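Local coordinates for protein DNA polymerase sliding clamp 3 (Sulfolobus tokodaii, PDB 3AIZ) that forms part of a ring around DNA that tethers DNA polymerase and other proteins to DNA during replication and serves as their moving platform, at residues C[142-147]-C[207-212]; C[42-47]-C[199-204]; C[13-18]-C[69-74]; C[126-131]-C[224-229]. One frame throughout, in Å; residues are numbered along the deposited sequence.

Contact 1. Residues C[142-147]-C[207-212]; sequences IIDEIE and KMRKPS
Asp144 sits on a regular helix and faces the turn that carries Arg209, and the backbones stay well apart: the nearest CA atoms, those of Asp144 and Lys207, are 9.4 Å from each other. One salt bridge spans this gap. NH1 of Arg209 donates to OD2 of Asp144 at 3.0 Å, with an N-H...O angle of 131°, so the bond is clearly bent. OD2 lies at the edge of the guanidinium and almost in its plane, while NH1 meets the oxygen nearly along its C-O axis. The carboxylate and guanidinium planes are turned 30° from each other, and the bridge is a single-oxygen contact rather than a paired one.

The long reach comes from Arg209. Its CG stands opposite the backbone N (chi1 171°), and the chain runs out straight to CD, with a bend about the CG-CD bond. The guanidinium has a second acid to hold it: NH2 forms a salt bridge with Asp141, one turn earlier on the helix. Asp144 in turn takes a weak hydrogen bond from Ser206 through OD1. Two acids of one helix therefore grip one arginine and fix its rotation.

The bridge links helix 136-149 to the loop between helix 199-203 and strand 214-220. Beside it, Ile143 packs on Val202 and Val203 of helix 199-203. From the same loop, Met208 touches Thr17 of helix 8-18 and Tyr229 of strand 223-231.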
# COMPACT_ATOMS: atom_id res chain seq x y z
N ILE C 142 17.45 14.56 8.13
CA ILE C 142 17.95 13.74 9.22
C ILE C 142 17.14 13.96 10.49
O ILE C 142 16.88 13.02 11.24
CB ILE C 142 19.44 14.02 9.49
CG1 ILE C 142 20.28 13.64 8.27
CG2 ILE C 142 19.92 13.27 10.73
CD1 ILE C 142 21.76 13.87 8.45
N ILE C 143 16.75 15.20 10.73
CA ILE C 143 15.94 15.55 11.89
C ILE C 143 14.56 14.88 11.83
O ILE C 143 14.07 14.35 12.82
CB ILE C 143 15.78 17.07 12.03
CG1 ILE C 143 17.14 17.70 12.32
CG2 ILE C 143 14.81 17.40 13.13
CD1 ILE C 143 17.81 17.13 13.55
N ASP C 144 13.95 14.92 10.65
CA ASP C 144 12.67 14.25 10.44
C ASP C 144 12.81 12.75 10.62
O ASP C 144 11.93 12.09 11.18
CB ASP C 144 12.12 14.56 9.04
CG ASP C 144 11.53 15.96 8.94
OD1 ASP C 144 11.05 16.48 9.97
OD2 ASP C 144 11.55 16.54 7.83
N GLU C 145 13.93 12.21 10.14
CA GLU C 145 14.20 10.78 10.27
C GLU C 145 14.39 10.40 11.74
O GLU C 145 14.03 9.30 12.15
CB GLU C 145 15.44 10.41 9.46
CG GLU C 145 15.72 8.91 9.40
CD GLU C 145 16.88 8.58 8.49
OE1 GLU C 145 17.37 9.49 7.78
OE2 GLU C 145 17.31 7.40 8.48
N ILE C 146 14.95 11.32 12.52
CA ILE C 146 15.14 11.09 13.95
C ILE C 146 13.80 11.13 14.68
O ILE C 146 13.60 10.41 15.65
CB ILE C 146 16.10 12.13 14.57
CG1 ILE C 146 17.53 11.87 14.08
CG2 ILE C 146 16.05 12.06 16.08
CD1 ILE C 146 18.56 12.77 14.72
N GLU C 147 12.89 11.97 14.20
CA GLU C 147 11.55 12.03 14.76
C GLU C 147 10.82 10.71 14.52
O GLU C 147 10.12 10.21 15.40
CB GLU C 147 10.75 13.18 14.15
CG GLU C 147 9.33 13.29 14.67
CD GLU C 147 8.48 14.25 13.87
OE1 GLU C 147 9.04 15.00 13.05
OE2 GLU C 147 7.24 14.25 14.05
N LYS C 207 10.68 22.31 9.99
CA LYS C 207 9.91 23.09 9.02
C LYS C 207 10.61 24.38 8.60
O LYS C 207 10.00 25.26 8.00
CB LYS C 207 8.50 23.39 9.54
CG LYS C 207 7.48 22.31 9.19
CD LYS C 207 6.09 22.65 9.71
CE LYS C 207 5.87 22.14 11.12
NZ LYS C 207 6.84 22.71 12.10
N MET C 208 11.90 24.48 8.91
CA MET C 208 12.73 25.59 8.44
C MET C 208 13.38 25.21 7.11
O MET C 208 14.12 26.00 6.52
CB MET C 208 13.80 25.95 9.47
CG MET C 208 13.27 26.65 10.71
SD MET C 208 12.62 28.30 10.37
CE MET C 208 14.03 29.05 9.54
N ARG C 209 13.10 23.99 6.66
CA ARG C 209 13.65 23.46 5.42
C ARG C 209 13.63 24.46 4.26
O ARG C 209 14.68 24.86 3.75
CB ARG C 209 12.90 22.19 5.01
CG ARG C 209 13.26 21.67 3.63
CD ARG C 209 12.37 20.50 3.24
NE ARG C 209 12.29 19.52 4.32
CZ ARG C 209 13.14 18.52 4.49
NH1 ARG C 209 12.99 17.68 5.50
NH2 ARG C 209 14.15 18.36 3.63
N LYS C 210 12.43 24.86 3.86
CA LYS C 210 12.26 25.75 2.71
C LYS C 210 12.96 27.11 2.86
O LYS C 210 13.77 27.49 2.01
CB LYS C 210 10.78 25.94 2.38
CG LYS C 210 10.08 24.68 1.91
CD LYS C 210 8.61 24.94 1.63
CE LYS C 210 8.42 26.10 0.67
NZ LYS C 210 9.11 25.87 -0.63
N PRO C 211 12.65 27.84 3.94
CA PRO C 211 13.18 29.20 4.11
C PRO C 211 14.70 29.24 4.23
O PRO C 211 15.34 30.15 3.70
CB PRO C 211 12.55 29.67 5.42
CG PRO C 211 11.39 28.77 5.64
CD PRO C 211 11.78 27.45 5.07
N SER C 212 15.28 28.26 4.93
CA SER C 212 16.70 28.29 5.25
C SER C 212 17.55 27.50 4.25
O SER C 212 17.25 26.35 3.94
CB SER C 212 16.93 27.76 6.67
OG SER C 212 18.29 27.90 7.06

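Contact 2. Residues C[42-47]-C[199-204]; sequences SRVTFI and LEYVVN. With SO4 (sulfate ion), chain H.
Ser42, Val44 and Thr45 meet Tyr201 where the N-terminal and C-terminal domains of the PCNA fold adjoin, with a sulfate ion at the edge. Ser42 to Val44 form the turn leading into strand 45-52 of the N-terminal domain. Tyr201 belongs to the short helix 199-203 of the C-terminal domain. The closest CA atoms, those of Thr45 and Tyr201, are 7.1 Å apart.

The tyrosine ring carries most of the contact. Val44 CG1 lies over one face in a CH-pi contact, 3.8 Å from the ring centroid and 20° off its normal. The Val44 side chain crosses the ring at about a right angle. CG of Glu200, from the same helix, covers the opposite face. Thr45 OG1 approaches obliquely and comes to 3.6 Å from CD2 of Tyr201. The chi1 of Tyr201 (-54°) sets CG opposite the carbonyl carbon, and this sends the ring toward the turn.

The sulfate, probably from the crystallisation liquor, sits at the phenol end. Tyr201 OH donates to its O1 at 3.1 Å, and O1 lies near the plane of the ring. Ser42 grips O3 twice: OG donates at 2.8 Å and the backbone N at 3.1 Å with an angle of 158°. Ser42 OG also accepts a weak bond from Val44 N.

Backbone bonds from Val44 to Ala242 and from Phe46 to Tyr240 place the turn beside the C-terminal strand. The chemistry is split: the apolar contact of Val44 with one face of the Tyr201 ring joins the domains, and three neutral donors from both sides can share one anion at its rim.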
# COMPACT_ATOMS: atom_id res chain seq x y z
N SER C 42 8.11 25.93 28.49
CA SER C 42 9.04 25.18 29.33
C SER C 42 10.35 25.95 29.52
O SER C 42 11.20 25.56 30.32
CB SER C 42 9.33 23.81 28.73
OG SER C 42 10.12 23.92 27.56
N ARG C 43 10.50 27.04 28.77
CA ARG C 43 11.69 27.87 28.83
C ARG C 43 12.94 27.11 28.40
O ARG C 43 14.07 27.57 28.61
CB ARG C 43 11.87 28.46 30.23
CG ARG C 43 10.66 29.23 30.72
CD ARG C 43 10.97 30.03 31.97
NE ARG C 43 12.06 30.98 31.74
CZ ARG C 43 11.91 32.15 31.13
NH1 ARG C 43 10.72 32.52 30.67
NH2 ARG C 43 12.95 32.95 30.97
N VAL C 44 12.73 25.94 27.79
CA VAL C 44 13.83 25.14 27.28
C VAL C 44 14.39 25.75 26.00
O VAL C 44 15.60 25.73 25.77
CB VAL C 44 13.39 23.69 27.00
CG1 VAL C 44 14.45 22.94 26.21
CG2 VAL C 44 13.09 22.96 28.31
N THR C 45 13.50 26.29 25.17
CA THR C 45 13.91 26.84 23.88
C THR C 45 13.74 28.36 23.82
O THR C 45 12.66 28.88 24.10
CB THR C 45 13.11 26.21 22.72
OG1 THR C 45 13.28 24.79 22.74
CG2 THR C 45 13.60 26.76 21.39
N PHE C 46 14.81 29.05 23.46
CA PHE C 46 14.75 30.48 23.23
C PHE C 46 15.00 30.76 21.75
O PHE C 46 15.96 30.26 21.17
CB PHE C 46 15.79 31.22 24.08
CG PHE C 46 15.97 32.66 23.68
CD1 PHE C 46 17.07 33.05 22.92
CD2 PHE C 46 15.05 33.62 24.06
CE1 PHE C 46 17.24 34.37 22.56
CE2 PHE C 46 15.22 34.94 23.70
CZ PHE C 46 16.32 35.31 22.94
N ILE C 47 14.13 31.56 21.15
CA ILE C 47 14.18 31.79 19.72
C ILE C 47 14.50 33.25 19.39
O ILE C 47 13.82 34.16 19.85
CB ILE C 47 12.85 31.40 19.05
CG1 ILE C 47 12.45 29.98 19.46
CG2 ILE C 47 12.96 31.52 17.54
CD1 ILE C 47 11.13 29.52 18.90
N LEU C 199 14.53 15.80 22.34
CA LEU C 199 14.29 15.41 20.96
C LEU C 199 13.25 16.29 20.28
O LEU C 199 13.47 16.80 19.19
CB LEU C 199 13.89 13.93 20.88
CG LEU C 199 13.71 13.31 19.50
CD1 LEU C 199 13.97 11.81 19.54
CD2 LEU C 199 12.33 13.60 18.94
N GLU C 200 12.11 16.48 20.94
CA GLU C 200 11.01 17.24 20.35
C GLU C 200 11.40 18.66 19.97
O GLU C 200 10.98 19.18 18.93
CB GLU C 200 9.79 17.26 21.29
CG GLU C 200 10.09 17.77 22.69
CD GLU C 200 8.84 17.90 23.54
OE1 GLU C 200 8.89 17.54 24.73
OE2 GLU C 200 7.81 18.36 23.00
N TYR C 201 12.22 19.30 20.81
CA TYR C 201 12.63 20.68 20.58
C TYR C 201 13.48 20.83 19.32
O TYR C 201 13.33 21.78 18.56
CB TYR C 201 13.36 21.24 21.80
CG TYR C 201 12.58 21.10 23.08
CD1 TYR C 201 13.04 20.29 24.11
CD2 TYR C 201 11.37 21.77 23.26
CE1 TYR C 201 12.33 20.16 25.29
CE2 TYR C 201 10.65 21.64 24.43
CZ TYR C 201 11.13 20.84 25.44
OH TYR C 201 10.42 20.71 26.61
N VAL C 202 14.39 19.88 19.10
CA VAL C 202 15.23 19.90 17.91
C VAL C 202 14.39 19.60 16.67
O VAL C 202 14.44 20.33 15.68
CB VAL C 202 16.37 18.87 17.99
CG1 VAL C 202 17.13 18.81 16.68
CG2 VAL C 202 17.31 19.21 19.14
N VAL C 203 13.63 18.51 16.74
CA VAL C 203 12.80 18.06 15.63
C VAL C 203 11.84 19.14 15.13
O VAL C 203 11.66 19.32 13.93
CB VAL C 203 12.00 16.80 16.00
CG1 VAL C 203 10.95 16.51 14.94
CG2 VAL C 203 12.94 15.62 16.18
N ASN C 204 11.23 19.87 16.06
CA ASN C 204 10.23 20.87 15.72
C ASN C 204 10.77 22.06 14.92
O ASN C 204 10.02 22.98 14.60
CB ASN C 204 9.52 21.37 16.99
CG ASN C 204 8.59 20.32 17.58
OD1 ASN C 204 8.24 19.34 16.92
ND2 ASN C 204 8.18 20.53 18.82
S SO4 H . 6.98 23.27 25.69
O1 SO4 H . 7.63 21.99 25.99
O2 SO4 H . 5.87 23.48 26.62
O3 SO4 H . 7.95 24.35 25.84
O4 SO4 H . 6.48 23.25 24.32

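Contact 3. Residues C[13-18]-C[69-74]; sequences YIFRTL and VKLEDF. With SO4 (sulfate ion), chain G.
Phe15 and Leu71 bring together helix 8-18 and the start of helix 71-78, the helix pair of the N-terminal PCNA domain. In PCNA rings such helices line the central channel, with the sheets outside them. The backbones are closest at the CA atoms of Phe15 and Leu71, 7.4 Å apart.

The aromatic part is an edge-to-face pair. Phe74 turns its edge to the face of Phe15, with CE2 of Phe74 3.5 Å from CD2 of Phe15. The centroids are 5.1 Å apart and the planes stand at 73°. Phe15 also meets Phe11, and Phe74 touches Phe111 of strand 106-111.

The aliphatic part rests on Leu71. Its CG is trans to the backbone N (chi1 -167°), which carries both methyls across to the first helix. CD1 lies at the edge of the Phe15 ring, 4.0 Å from CD2 of Phe15. CD2 reaches the next turn and meets CB of Leu18 at 3.5 Å. The four residues are buried, and Leu18 continues the packing onto Ile47 and Ile49 of strand 45-52.

The polar groups lie on the other side of helix 8-18. NE and NH2 of Arg16 bind a sulfate, probably from the crystallisation liquor, which lies at the edge of the guanidinium. NH2 donates to O3 at 2.8 Å. An anion held here is consistent with a channel that faces DNA phosphates. Within the helix, the Tyr13 carbonyl accepts two bonds from Thr17: the backbone N and OG1, the latter at 2.9 Å, reach Tyr13 O from opposite faces of its plane.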
# COMPACT_ATOMS: atom_id res chain seq x y z
N TYR C 13 6.69 29.44 6.36
CA TYR C 13 7.18 28.30 7.14
C TYR C 13 7.99 28.72 8.36
O TYR C 13 8.14 27.95 9.31
CB TYR C 13 7.99 27.35 6.25
CG TYR C 13 7.13 26.38 5.47
CD1 TYR C 13 6.68 26.68 4.19
CD2 TYR C 13 6.75 25.16 6.02
CE1 TYR C 13 5.89 25.80 3.48
CE2 TYR C 13 5.97 24.27 5.32
CZ TYR C 13 5.54 24.59 4.05
OH TYR C 13 4.75 23.71 3.35
N ILE C 14 8.52 29.94 8.34
CA ILE C 14 9.22 30.49 9.50
C ILE C 14 8.26 30.56 10.68
O ILE C 14 8.64 30.29 11.82
CB ILE C 14 9.76 31.90 9.22
CG1 ILE C 14 10.74 31.88 8.05
CG2 ILE C 14 10.43 32.47 10.46
CD1 ILE C 14 11.31 33.25 7.71
N PHE C 15 7.01 30.91 10.40
CA PHE C 15 6.00 31.09 11.43
C PHE C 15 5.30 29.77 11.77
O PHE C 15 4.78 29.60 12.87
CB PHE C 15 4.99 32.14 11.00
CG PHE C 15 5.60 33.49 10.75
CD1 PHE C 15 6.22 33.78 9.55
CD2 PHE C 15 5.56 34.47 11.73
CE1 PHE C 15 6.79 35.01 9.33
CE2 PHE C 15 6.13 35.71 11.51
CZ PHE C 15 6.74 35.98 10.31
N ARG C 16 5.30 28.85 10.81
CA ARG C 16 4.77 27.52 11.06
C ARG C 16 5.70 26.74 11.98
O ARG C 16 5.26 25.89 12.76
CB ARG C 16 4.56 26.77 9.74
CG ARG C 16 3.67 27.52 8.75
CD ARG C 16 3.52 26.77 7.45
NE ARG C 16 2.89 25.47 7.63
CZ ARG C 16 2.58 24.65 6.63
NH1 ARG C 16 2.83 25.00 5.38
NH2 ARG C 16 2.01 23.48 6.89
N THR C 17 7.00 27.04 11.88
CA THR C 17 7.98 26.46 12.79
C THR C 17 7.74 26.97 14.21
O THR C 17 7.74 26.20 15.17
CB THR C 17 9.42 26.82 12.38
OG1 THR C 17 9.72 26.26 11.10
CG2 THR C 17 10.41 26.28 13.40
N LEU C 18 7.52 28.27 14.33
CA LEU C 18 7.32 28.91 15.63
C LEU C 18 6.08 28.37 16.35
O LEU C 18 6.04 28.35 17.58
CB LEU C 18 7.23 30.43 15.48
CG LEU C 18 8.49 31.14 15.00
CD1 LEU C 18 8.23 32.63 14.82
CD2 LEU C 18 9.63 30.92 15.98
N VAL C 69 0.64 39.23 17.88
CA VAL C 69 -0.51 38.59 17.25
C VAL C 69 -0.54 37.10 17.53
O VAL C 69 0.50 36.44 17.53
CB VAL C 69 -0.52 38.83 15.73
CG1 VAL C 69 0.75 38.27 15.10
CG2 VAL C 69 -1.76 38.22 15.09
N LYS C 70 -1.73 36.56 17.77
CA LYS C 70 -1.89 35.12 17.97
C LYS C 70 -1.36 34.39 16.75
O LYS C 70 -1.85 34.56 15.63
CB LYS C 70 -3.36 34.77 18.20
CG LYS C 70 -3.62 33.30 18.45
CD LYS C 70 -5.10 32.99 18.54
CE LYS C 70 -5.35 31.50 18.74
NZ LYS C 70 -6.80 31.17 18.70
N LEU C 71 -0.34 33.56 16.96
CA LEU C 71 0.37 32.92 15.86
C LEU C 71 -0.51 31.97 15.03
O LEU C 71 -0.32 31.85 13.82
CB LEU C 71 1.60 32.18 16.38
CG LEU C 71 2.62 31.71 15.33
CD1 LEU C 71 3.12 32.89 14.52
CD2 LEU C 71 3.77 30.99 16.00
N GLU C 72 -1.46 31.31 15.68
CA GLU C 72 -2.32 30.35 15.00
C GLU C 72 -3.14 30.99 13.87
O GLU C 72 -3.18 30.48 12.75
CB GLU C 72 -3.25 29.65 15.99
CG GLU C 72 -4.17 28.62 15.34
CD GLU C 72 -5.20 28.07 16.31
OE1 GLU C 72 -5.09 28.34 17.52
OE2 GLU C 72 -6.13 27.36 15.85
N ASP C 73 -3.79 32.11 14.19
CA ASP C 73 -4.59 32.82 13.21
C ASP C 73 -3.72 33.37 12.09
O ASP C 73 -4.09 33.33 10.91
CB ASP C 73 -5.36 33.96 13.88
CG ASP C 73 -6.36 33.46 14.89
OD1 ASP C 73 -6.82 32.30 14.76
OD2 ASP C 73 -6.70 34.22 15.82
N PHE C 74 -2.56 33.90 12.46
CA PHE C 74 -1.63 34.48 11.50
C PHE C 74 -1.07 33.40 10.58
O PHE C 74 -0.82 33.66 9.40
CB PHE C 74 -0.49 35.19 12.24
CG PHE C 74 0.49 35.87 11.32
CD1 PHE C 74 0.10 36.96 10.56
CD2 PHE C 74 1.80 35.43 11.24
CE1 PHE C 74 1.00 37.59 9.72
CE2 PHE C 74 2.70 36.06 10.40
CZ PHE C 74 2.30 37.14 9.64
S SO4 G . 1.75 22.52 10.32
O1 SO4 G . 2.58 22.30 11.51
O2 SO4 G . 1.57 23.95 10.11
O3 SO4 G . 2.41 21.92 9.16
O4 SO4 G . 0.45 21.89 10.52

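Contact 4. Residues C[126-131]-C[224-229]; sequences LEFPFK and PLKLRY
Pro224 begins the contact by receiving Leu126. CD2 of Leu126 rests on the proline ring, 3.8 Å from CD of Pro224 and close to its CG as well. The backbones remain apart, with 8.6 Å between the CA atoms of Leu126 and Pro224. The carbonyl of Pro224 then points to the Phe128 ring. Its O lies at the ring edge, near the plane, 3.3 Å from CE2 of Phe128. It faces the C-H rim and not the pi face.

Two residues on, Lys226 offers its aliphatic stem. CB of Lys226 meets CZ of Phe128 at 3.6 Å, and CD lies a little farther from the same end of the ring. The lysine chain is extended and crosses the phenylalanine at about a right angle. Its ammonium leads away, toward a long, weak ion pair with Asp238. With chi1 at -61°, the Phe128 ring leaves on the side of its own backbone N, which aims it at the strand.

The intervening strand 214-220 lies between strands 130-135 and 223-231 in the sheet, and Lys226 pairs with Ala218 on it. Phe128 also touches Ala218, so it reaches over that strand. The contact is mostly apolar and near the surface, with one carbonyl oxygen at the ring edge: a leucine and a phenylalanine lay the segment before strand 130-135 against the sheet, using the greasy part of a lysine whose charge is directed elsewhere.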
# COMPACT_ATOMS: atom_id res chain seq x y z
N LEU C 126 28.06 33.20 25.37
CA LEU C 126 28.15 31.77 25.10
C LEU C 126 29.34 31.42 24.20
O LEU C 126 29.44 31.91 23.08
CB LEU C 126 26.85 31.26 24.47
CG LEU C 126 26.07 30.23 25.29
CD1 LEU C 126 25.89 30.70 26.72
CD2 LEU C 126 24.73 29.92 24.64
N GLU C 127 30.22 30.57 24.71
CA GLU C 127 31.36 30.09 23.94
C GLU C 127 31.16 28.63 23.56
O GLU C 127 31.15 27.76 24.43
CB GLU C 127 32.66 30.25 24.73
CG GLU C 127 32.98 31.68 25.13
CD GLU C 127 33.26 32.58 23.94
OE1 GLU C 127 33.57 32.05 22.86
OE2 GLU C 127 33.16 33.81 24.09
N PHE C 128 31.00 28.37 22.27
CA PHE C 128 30.75 27.02 21.79
C PHE C 128 32.04 26.30 21.40
O PHE C 128 32.77 26.76 20.53
CB PHE C 128 29.79 27.04 20.59
CG PHE C 128 28.44 27.62 20.91
CD1 PHE C 128 28.15 28.94 20.60
CD2 PHE C 128 27.47 26.85 21.52
CE1 PHE C 128 26.91 29.47 20.89
CE2 PHE C 128 26.23 27.38 21.81
CZ PHE C 128 25.95 28.69 21.50
N PRO C 129 32.31 25.16 22.05
CA PRO C 129 33.51 24.35 21.80
C PRO C 129 33.53 23.84 20.36
O PRO C 129 34.60 23.76 19.75
CB PRO C 129 33.35 23.17 22.76
CG PRO C 129 32.40 23.65 23.81
CD PRO C 129 31.47 24.58 23.11
N PHE C 130 32.36 23.48 19.84
CA PHE C 130 32.25 22.91 18.50
C PHE C 130 31.21 23.65 17.66
O PHE C 130 30.22 24.15 18.19
CB PHE C 130 31.91 21.43 18.59
CG PHE C 130 31.63 20.79 17.26
CD1 PHE C 130 30.33 20.65 16.80
CD2 PHE C 130 32.67 20.34 16.46
CE1 PHE C 130 30.07 20.06 15.58
CE2 PHE C 130 32.42 19.76 15.23
CZ PHE C 130 31.12 19.62 14.79
N LYS C 131 31.44 23.71 16.36
CA LYS C 131 30.53 24.40 15.45
C LYS C 131 30.60 23.81 14.05
O LYS C 131 31.68 23.70 13.46
CB LYS C 131 30.84 25.90 15.42
CG LYS C 131 29.81 26.74 14.69
CD LYS C 131 30.14 28.22 14.82
CE LYS C 131 30.30 28.62 16.28
NZ LYS C 131 30.58 30.08 16.44
N PRO C 224 23.68 25.45 26.02
CA PRO C 224 22.58 25.28 25.07
C PRO C 224 23.05 24.91 23.67
O PRO C 224 24.16 25.26 23.27
CB PRO C 224 21.92 26.66 25.04
CG PRO C 224 22.33 27.31 26.32
CD PRO C 224 23.70 26.80 26.60
N LEU C 225 22.20 24.19 22.94
CA LEU C 225 22.44 23.91 21.53
C LEU C 225 21.94 25.09 20.70
O LEU C 225 20.78 25.48 20.82
CB LEU C 225 21.71 22.64 21.11
CG LEU C 225 21.46 22.45 19.61
CD1 LEU C 225 22.77 22.35 18.84
CD2 LEU C 225 20.59 21.22 19.35
N LYS C 226 22.80 25.66 19.87
CA LYS C 226 22.38 26.76 19.02
C LYS C 226 22.23 26.32 17.56
O LYS C 226 23.23 26.14 16.86
CB LYS C 226 23.35 27.94 19.10
CG LYS C 226 22.87 29.15 18.31
CD LYS C 226 23.92 30.24 18.24
CE LYS C 226 23.42 31.41 17.41
NZ LYS C 226 24.48 32.41 17.13
N LEU C 227 20.99 26.17 17.13
CA LEU C 227 20.71 25.91 15.72
C LEU C 227 20.39 27.23 15.04
O LEU C 227 19.35 27.84 15.29
CB LEU C 227 19.53 24.95 15.57
CG LEU C 227 19.70 23.54 16.13
CD1 LEU C 227 18.39 22.77 16.05
CD2 LEU C 227 20.81 22.80 15.41
N ARG C 228 21.30 27.68 14.18
CA ARG C 228 21.07 28.90 13.42
C ARG C 228 20.72 28.56 11.98
O ARG C 228 21.58 28.19 11.19
CB ARG C 228 22.30 29.82 13.44
CG ARG C 228 22.31 30.82 12.30
CD ARG C 228 23.36 31.90 12.50
NE ARG C 228 23.04 32.75 13.64
CZ ARG C 228 23.58 33.95 13.84
NH1 ARG C 228 24.47 34.43 12.99
NH2 ARG C 228 23.24 34.66 14.91
N TYR C 229 19.44 28.69 11.65
CA TYR C 229 19.00 28.50 10.28
C TYR C 229 19.19 29.79 9.51
O TYR C 229 18.42 30.73 9.66
CB TYR C 229 17.54 28.05 10.25
CG TYR C 229 17.31 26.64 10.73
CD1 TYR C 229 16.96 26.39 12.05
CD2 TYR C 229 17.45 25.56 9.87
CE1 TYR C 229 16.75 25.10 12.50
CE2 TYR C 229 17.24 24.27 10.32
CZ TYR C 229 16.89 24.04 11.63
OH TYR C 229 16.69 22.76 12.07

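From the N terminus, helix 8-18 opens contact 3, which closes at residues 69-74 and packs the two helices of the N-terminal domain. Within that loop residues 42-47 open contact 2. It closes only at 199-204, so it crosses contact 3 and joins the two domains. Residues 126-131 open contact 4, closed at 224-229 on the long shared sheet. Contact 1, from 142-147 to 207-212, nests inside contact 4 and ties helix 136-149 to the loop before strand 214-220. Contact 2 crosses both. Contact 3 precedes contacts 1 and 4 in series. Ile146 packs on Leu199 between contacts 1 and 2, while Thr17 meets Lys207 between contacts 3 and 1.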